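Local structure of ecdysteroid-phosphate phosphatase (Bombyx mori, 3C7T) at residues R4-F8 with A232-W238; K113-G117 with K150-E154. The protein removes phosphate from inactive ecdysteroid phosphates such as ecdysone 22-phosphate to release active hormone and also acts as a protein tyrosine phosphatase, here through its C-terminal phosphoglycerate-mutase-like domain. One frame throughout, in Å; residues are numbered along the deposited sequence.

Contact 1 of 2, residues R4-F8 with A232-W238; sequences RRWVF and AMRGKPW
Strands 5-8 and 232-235 pair antiparallel in the mixed sheet of the histidine-phosphatase fold, R5 facing G235 and V7 facing M233 as hydrogen-bonded pairs. V7 and M233 exchange two bonds of 2.9 Å (V7 N to M233 O, M233 N to V7 O). At the outer pair R5 N reaches G235 O at 2.9 Å, while the return bond from G235 N to R5 O is longer, 3.3 Å. Between these pairs W6 and R234 meet on one face of the sheet. R234 CD sits 3.4 Å above the centre of the six-membered ring of W6, a CH-pi contact. The bend at chi3 (83°) folds the guanidinium over the five-membered ring, planes 24° apart, an off-centre cation-pi stack with W6 NE1 over the guanidinium centre. F8 CZ, of the same strand as W6, lies over the opposite indole face, offset toward the rim. R234 NH2 makes only a weak bond to R4 O, and R234 NE has no hydrogen-bond partner. Strand 5-11 runs on to R11, where the RHG motif of the active site begins. On the other face V7 CG2 packs 3.6 Å from W238 CH2, and helix 193-204 covers both. Successive cis peptides before K236 and P237 bend the chain after G235; R4 NH1 lies 3.1 Å from P237 O and forms a salt bridge with D239.

Contact 2 of 2, residues K113-G117 with K150-E154; sequences KVEPG and KPYVE
E115 reaches across to the backbone of P151-V153 with its whole carboxylate. From CB the side chain sets out with CG opposite the backbone N (chi1 179°), then bends at chi2 (47°), which turns CD and both oxygens toward the loop. OE1 takes the N-H of Y152 at 2.8 Å, on its syn side and 20° out of the carboxylate plane. The same oxygen touches P151 CA at 3.3 Å. It also accepts a hydrogen bond from Y149 OH. OE2 is gripped twice: on its syn side by V153 N at 3.1 Å, and through its anti lone pair by G117 N at 2.8 Å. One carboxylate thus joins two consecutive amides of the loop to the turn that E115 itself belongs to. In the alpha/beta histidine-phosphatase fold, this turn leaves the edge strand 112-114 for a short 3-10 segment, and the loop leads toward helix 162-179, whose A172 packs on E115. With four N-H or O-H donors gathered on a buried acid, the negative charge is probably well stabilised. Without the carboxylate, as with an alanine here, the amides of Y152, V153 and G117 would probably be left without their common acceptor and the loop less firmly fixed to the turn. Beside the carboxylate, P116 CD lies 3.6 Å from P151 CB, the two rings crossing obliquely. The P116 ring also packs against V153 O, CB at 3.6 Å, and this carbonyl is buried without a hydrogen-bond partner. V153 CB rests 3.6 Å from G117 CA, while R168 and V171 of the same helix back the valine.

In the fold
From the N terminus, strand 5-11 takes strand 187-191 on one side and, on the other, strand 230-235, which returns late in the chain; 223 residues separate segments 4-8 and 232-238, so contact 1 closes a loop that holds much of the domain, including helices 62-77, 91-104 and 162-179. Contact 2 falls wholly within this span and closes a much shorter loop of 32 residues that carries helix 135-140. The loops nest and do not cross. Both contacts reach the same mixed sheet: contact 1 joins two of its inner strands, whereas contact 2 ties the chain leaving edge strand 112-114 to the loop before helix 162-179. Their centres lie 22 Å apart and they do not touch.

Contact 1 of 2, residues R4-F8 with A232-W238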
loop_
_atom_site.group_PDB
_atom_site.type_symbol
_atom_site.label_atom_id
_atom_site.label_comp_id
_atom_site.label_asym_id
_atom_site.label_seq_id
_atom_site.Cartn_x
_atom_site.Cartn_y
_atom_site.Cartn_z
ATOM N N ARG A 4 -25.688 1.461 -22.586
ATOM C CA ARG A 4 -25.033 2.578 -21.838
ATOM C C ARG A 4 -23.521 2.382 -21.645
ATOM O O ARG A 4 -23.003 1.265 -21.759
ATOM C CB ARG A 4 -25.771 2.877 -20.520
ATOM C CG ARG A 4 -26.672 4.114 -20.639
ATOM C CD ARG A 4 -27.953 4.046 -19.807
ATOM N NE ARG A 4 -27.697 4.095 -18.368
ATOM C CZ ARG A 4 -27.806 5.184 -17.606
ATOM N NH1 ARG A 4 -28.168 6.354 -18.127
ATOM N NH2 ARG A 4 -27.551 5.097 -16.305
ATOM N N ARG A 5 -22.839 3.488 -21.359
ATOM C CA ARG A 5 -21.390 3.596 -21.367
ATOM C C ARG A 5 -20.952 4.123 -19.994
ATOM O O ARG A 5 -21.740 4.792 -19.328
ATOM C CB ARG A 5 -21.031 4.633 -22.429
ATOM C CG ARG A 5 -19.594 4.728 -22.811
ATOM C CD ARG A 5 -19.478 5.184 -24.246
ATOM N NE ARG A 5 -19.663 6.608 -24.457
ATOM C CZ ARG A 5 -18.686 7.439 -24.793
ATOM N NH1 ARG A 5 -17.453 6.990 -24.934
ATOM N NH2 ARG A 5 -18.944 8.721 -25.001
ATOM N N TRP A 6 -19.714 3.836 -19.584
ATOM C CA TRP A 6 -19.147 4.415 -18.349
ATOM C C TRP A 6 -18.164 5.552 -18.632
ATOM O O TRP A 6 -17.339 5.478 -19.537
ATOM C CB TRP A 6 -18.362 3.375 -17.552
ATOM C CG TRP A 6 -19.100 2.209 -16.985
ATOM C CD1 TRP A 6 -19.243 0.978 -17.550
ATOM C CD2 TRP A 6 -19.730 2.143 -15.706
ATOM N NE1 TRP A 6 -19.955 0.146 -16.707
ATOM C CE2 TRP A 6 -20.262 0.840 -15.567
ATOM C CE3 TRP A 6 -19.910 3.065 -14.662
ATOM C CZ2 TRP A 6 -20.962 0.433 -14.419
ATOM C CZ3 TRP A 6 -20.598 2.658 -13.521
ATOM C CH2 TRP A 6 -21.121 1.354 -13.414
ATOM N N VAL A 7 -18.237 6.597 -17.823
ATOM C CA VAL A 7 -17.178 7.601 -17.795
ATOM C C VAL A 7 -16.742 7.732 -16.326
ATOM O O VAL A 7 -17.579 7.908 -15.425
ATOM C CB VAL A 7 -17.631 8.953 -18.386
ATOM C CG1 VAL A 7 -16.547 10.000 -18.225
ATOM C CG2 VAL A 7 -18.004 8.792 -19.881
ATOM N N PHE A 8 -15.433 7.615 -16.107
ATOM C CA PHE A 8 -14.876 7.600 -14.753
ATOM C C PHE A 8 -13.955 8.772 -14.547
ATOM O O PHE A 8 -13.383 9.293 -15.507
ATOM C CB PHE A 8 -14.068 6.316 -14.538
ATOM C CG PHE A 8 -14.883 5.070 -14.620
ATOM C CD1 PHE A 8 -15.872 4.811 -13.680
ATOM C CD2 PHE A 8 -14.650 4.147 -15.624
ATOM C CE1 PHE A 8 -16.609 3.642 -13.740
ATOM C CE2 PHE A 8 -15.394 2.966 -15.694
ATOM C CZ PHE A 8 -16.368 2.721 -14.758
ATOM N N ALA A 232 -18.038 8.036 -10.845
ATOM C CA ALA A 232 -18.660 7.370 -11.999
ATOM C C ALA A 232 -19.925 8.047 -12.541
ATOM O O ALA A 232 -20.791 8.516 -11.784
ATOM C CB ALA A 232 -18.978 5.904 -11.656
ATOM N N MET A 233 -19.995 8.087 -13.871
ATOM C CA MET A 233 -21.211 8.447 -14.595
ATOM C C MET A 233 -21.507 7.399 -15.656
ATOM O O MET A 233 -20.595 6.762 -16.202
ATOM C CB MET A 233 -21.071 9.829 -15.216
ATOM C CG MET A 233 -20.913 10.912 -14.160
ATOM S SD MET A 233 -20.986 12.566 -14.809
ATOM C CE MET A 233 -22.763 12.818 -14.874
ATOM N N ARG A 234 -22.795 7.221 -15.933
ATOM C CA ARG A 234 -23.241 6.382 -17.036
ATOM C C ARG A 234 -24.255 7.144 -17.864
ATOM O O ARG A 234 -24.996 7.978 -17.341
ATOM C CB ARG A 234 -23.854 5.078 -16.548
ATOM C CG ARG A 234 -22.830 4.085 -16.095
ATOM C CD ARG A 234 -23.428 2.729 -15.922
ATOM N NE ARG A 234 -23.486 2.026 -17.199
ATOM C CZ ARG A 234 -23.713 0.728 -17.320
ATOM N NH1 ARG A 234 -23.898 -0.018 -16.236
ATOM N NH2 ARG A 234 -23.750 0.173 -18.524
ATOM N N GLY A 235 -24.262 6.846 -19.153
ATOM C CA GLY A 235 -25.172 7.477 -20.103
ATOM C C GLY A 235 -24.872 7.031 -21.515
ATOM O O GLY A 235 -24.157 6.047 -21.715
ATOM N N LYS A 236 -25.411 7.738 -22.507
ATOM C CA LYS A 236 -26.344 8.844 -22.303
ATOM C C LYS A 236 -27.721 8.333 -21.843
ATOM O O LYS A 236 -28.061 7.176 -22.084
ATOM C CB LYS A 236 -26.504 9.628 -23.605
ATOM C CG LYS A 236 -25.190 10.033 -24.275
ATOM C CD LYS A 236 -25.428 11.115 -25.335
ATOM C CE LYS A 236 -25.934 10.536 -26.627
ATOM N NZ LYS A 236 -26.160 11.612 -27.639
ATOM N N PRO A 237 -28.510 9.184 -21.156
ATOM C CA PRO A 237 -28.133 10.514 -20.702
ATOM C C PRO A 237 -27.301 10.351 -19.428
ATOM O O PRO A 237 -27.483 9.375 -18.686
ATOM C CB PRO A 237 -29.474 11.159 -20.383
ATOM C CG PRO A 237 -30.301 10.017 -19.889
ATOM C CD PRO A 237 -29.882 8.835 -20.733
ATOM N N TRP A 238 -26.404 11.293 -19.180
ATOM C CA TRP A 238 -25.397 11.126 -18.127
ATOM C C TRP A 238 -25.941 11.224 -16.697
ATOM O O TRP A 238 -26.392 12.293 -16.278
ATOM C CB TRP A 238 -24.251 12.110 -18.364
ATOM C CG TRP A 238 -23.601 11.894 -19.698
ATOM C CD1 TRP A 238 -23.680 12.705 -20.797
ATOM C CD2 TRP A 238 -22.801 10.770 -20.083
ATOM N NE1 TRP A 238 -22.966 12.155 -21.842
ATOM C CE2 TRP A 238 -22.417 10.969 -21.426
ATOM C CE3 TRP A 238 -22.369 9.610 -19.414
ATOM C CZ2 TRP A 238 -21.612 10.057 -22.118
ATOM C CZ3 TRP A 238 -21.581 8.702 -20.101
ATOM C CH2 TRP A 238 -21.201 8.937 -21.442
#

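Contact 2 of 2, residues K113-G117 with K150-E154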
loop_
_atom_site.group_PDB
_atom_site.type_symbol
_atom_site.label_atom_id
_atom_site.label_comp_id
_atom_site.label_asym_id
_atom_site.label_seq_id
_atom_site.Cartn_x
_atom_site.Cartn_y
_atom_site.Cartn_z
ATOM N N LYS A 113 -3.383 8.928 -22.836
ATOM C CA LYS A 113 -3.432 10.167 -23.598
ATOM C C LYS A 113 -3.239 11.343 -22.648
ATOM O O LYS A 113 -4.126 11.644 -21.846
ATOM C CB LYS A 113 -4.779 10.284 -24.314
ATOM C CG LYS A 113 -5.046 9.154 -25.334
ATOM C CD LYS A 113 -6.372 9.349 -26.058
ATOM C CE LYS A 113 -7.060 8.015 -26.361
ATOM N NZ LYS A 113 -6.127 7.000 -26.936
ATOM N N VAL A 114 -2.090 12.006 -22.752
ATOM C CA VAL A 114 -1.728 13.078 -21.823
ATOM C C VAL A 114 -2.406 14.351 -22.315
ATOM O O VAL A 114 -2.131 14.840 -23.426
ATOM C CB VAL A 114 -0.188 13.225 -21.694
ATOM C CG1 VAL A 114 0.201 14.513 -20.947
ATOM C CG2 VAL A 114 0.400 11.997 -21.003
ATOM N N GLU A 115 -3.319 14.851 -21.490
ATOM C CA GLU A 115 -4.212 15.939 -21.849
ATOM C C GLU A 115 -4.017 17.109 -20.885
ATOM O O GLU A 115 -4.460 17.050 -19.736
ATOM C CB GLU A 115 -5.655 15.444 -21.784
ATOM C CG GLU A 115 -6.680 16.512 -22.120
ATOM C CD GLU A 115 -6.309 17.272 -23.389
ATOM O OE1 GLU A 115 -6.256 16.635 -24.473
ATOM O OE2 GLU A 115 -6.059 18.491 -23.288
ATOM N N PRO A 116 -3.325 18.169 -21.329
ATOM C CA PRO A 116 -3.169 19.352 -20.465
ATOM C C PRO A 116 -4.499 20.006 -20.058
ATOM O O PRO A 116 -4.563 20.727 -19.049
ATOM C CB PRO A 116 -2.303 20.294 -21.320
ATOM C CG PRO A 116 -1.584 19.351 -22.267
ATOM C CD PRO A 116 -2.592 18.312 -22.603
ATOM N N GLY A 117 -5.568 19.724 -20.795
ATOM C CA GLY A 117 -6.891 20.217 -20.411
ATOM C C GLY A 117 -7.252 19.777 -19.004
ATOM O O GLY A 117 -7.978 20.473 -18.305
ATOM N N LYS A 150 -2.891 14.021 -30.041
ATOM C CA LYS A 150 -2.889 15.481 -30.176
ATOM C C LYS A 150 -3.912 16.081 -29.196
ATOM O O LYS A 150 -5.116 15.878 -29.358
ATOM C CB LYS A 150 -3.146 15.898 -31.634
ATOM C CG LYS A 150 -1.957 15.599 -32.580
ATOM C CD LYS A 150 -2.384 15.403 -34.035
ATOM C CE LYS A 150 -1.297 14.701 -34.870
ATOM N NZ LYS A 150 -1.112 13.243 -34.515
ATOM N N PRO A 151 -3.425 16.771 -28.139
ATOM C CA PRO A 151 -4.276 17.252 -27.043
ATOM C C PRO A 151 -5.337 18.257 -27.459
ATOM O O PRO A 151 -5.107 19.060 -28.366
ATOM C CB PRO A 151 -3.283 17.932 -26.088
ATOM C CG PRO A 151 -1.959 17.373 -26.442
ATOM C CD PRO A 151 -2.012 17.118 -27.914
ATOM N N TYR A 152 -6.481 18.217 -26.778
ATOM C CA TYR A 152 -7.553 19.190 -26.995
ATOM C C TYR A 152 -7.197 20.595 -26.550
ATOM O O TYR A 152 -7.676 21.576 -27.128
ATOM C CB TYR A 152 -8.841 18.754 -26.301
ATOM C CG TYR A 152 -9.383 17.454 -26.814
ATOM C CD1 TYR A 152 -9.789 17.321 -28.151
ATOM C CD2 TYR A 152 -9.502 16.350 -25.974
ATOM C CE1 TYR A 152 -10.288 16.106 -28.631
ATOM C CE2 TYR A 152 -10.001 15.145 -26.441
ATOM C CZ TYR A 152 -10.398 15.035 -27.766
ATOM O OH TYR A 152 -10.888 13.854 -28.217
ATOM N N VAL A 153 -6.374 20.678 -25.509
ATOM C CA VAL A 153 -5.987 21.944 -24.909
ATOM C C VAL A 153 -4.475 22.062 -24.895
ATOM O O VAL A 153 -3.762 21.166 -24.440
ATOM C CB VAL A 153 -6.551 22.122 -23.468
ATOM C CG1 VAL A 153 -5.938 23.330 -22.797
ATOM C CG2 VAL A 153 -8.077 22.244 -23.490
ATOM N N GLU A 154 -4.014 23.180 -25.440
ATOM C CA GLU A 154 -2.647 23.624 -25.341
ATOM C C GLU A 154 -2.636 24.525 -24.118
ATOM O O GLU A 154 -3.504 25.394 -23.976
ATOM C CB GLU A 154 -2.306 24.426 -26.605
ATOM C CG GLU A 154 -1.056 25.301 -26.519
ATOM C CD GLU A 154 0.180 24.600 -27.050
ATOM O OE1 GLU A 154 0.290 24.436 -28.292
ATOM O OE2 GLU A 154 1.039 24.214 -26.218
#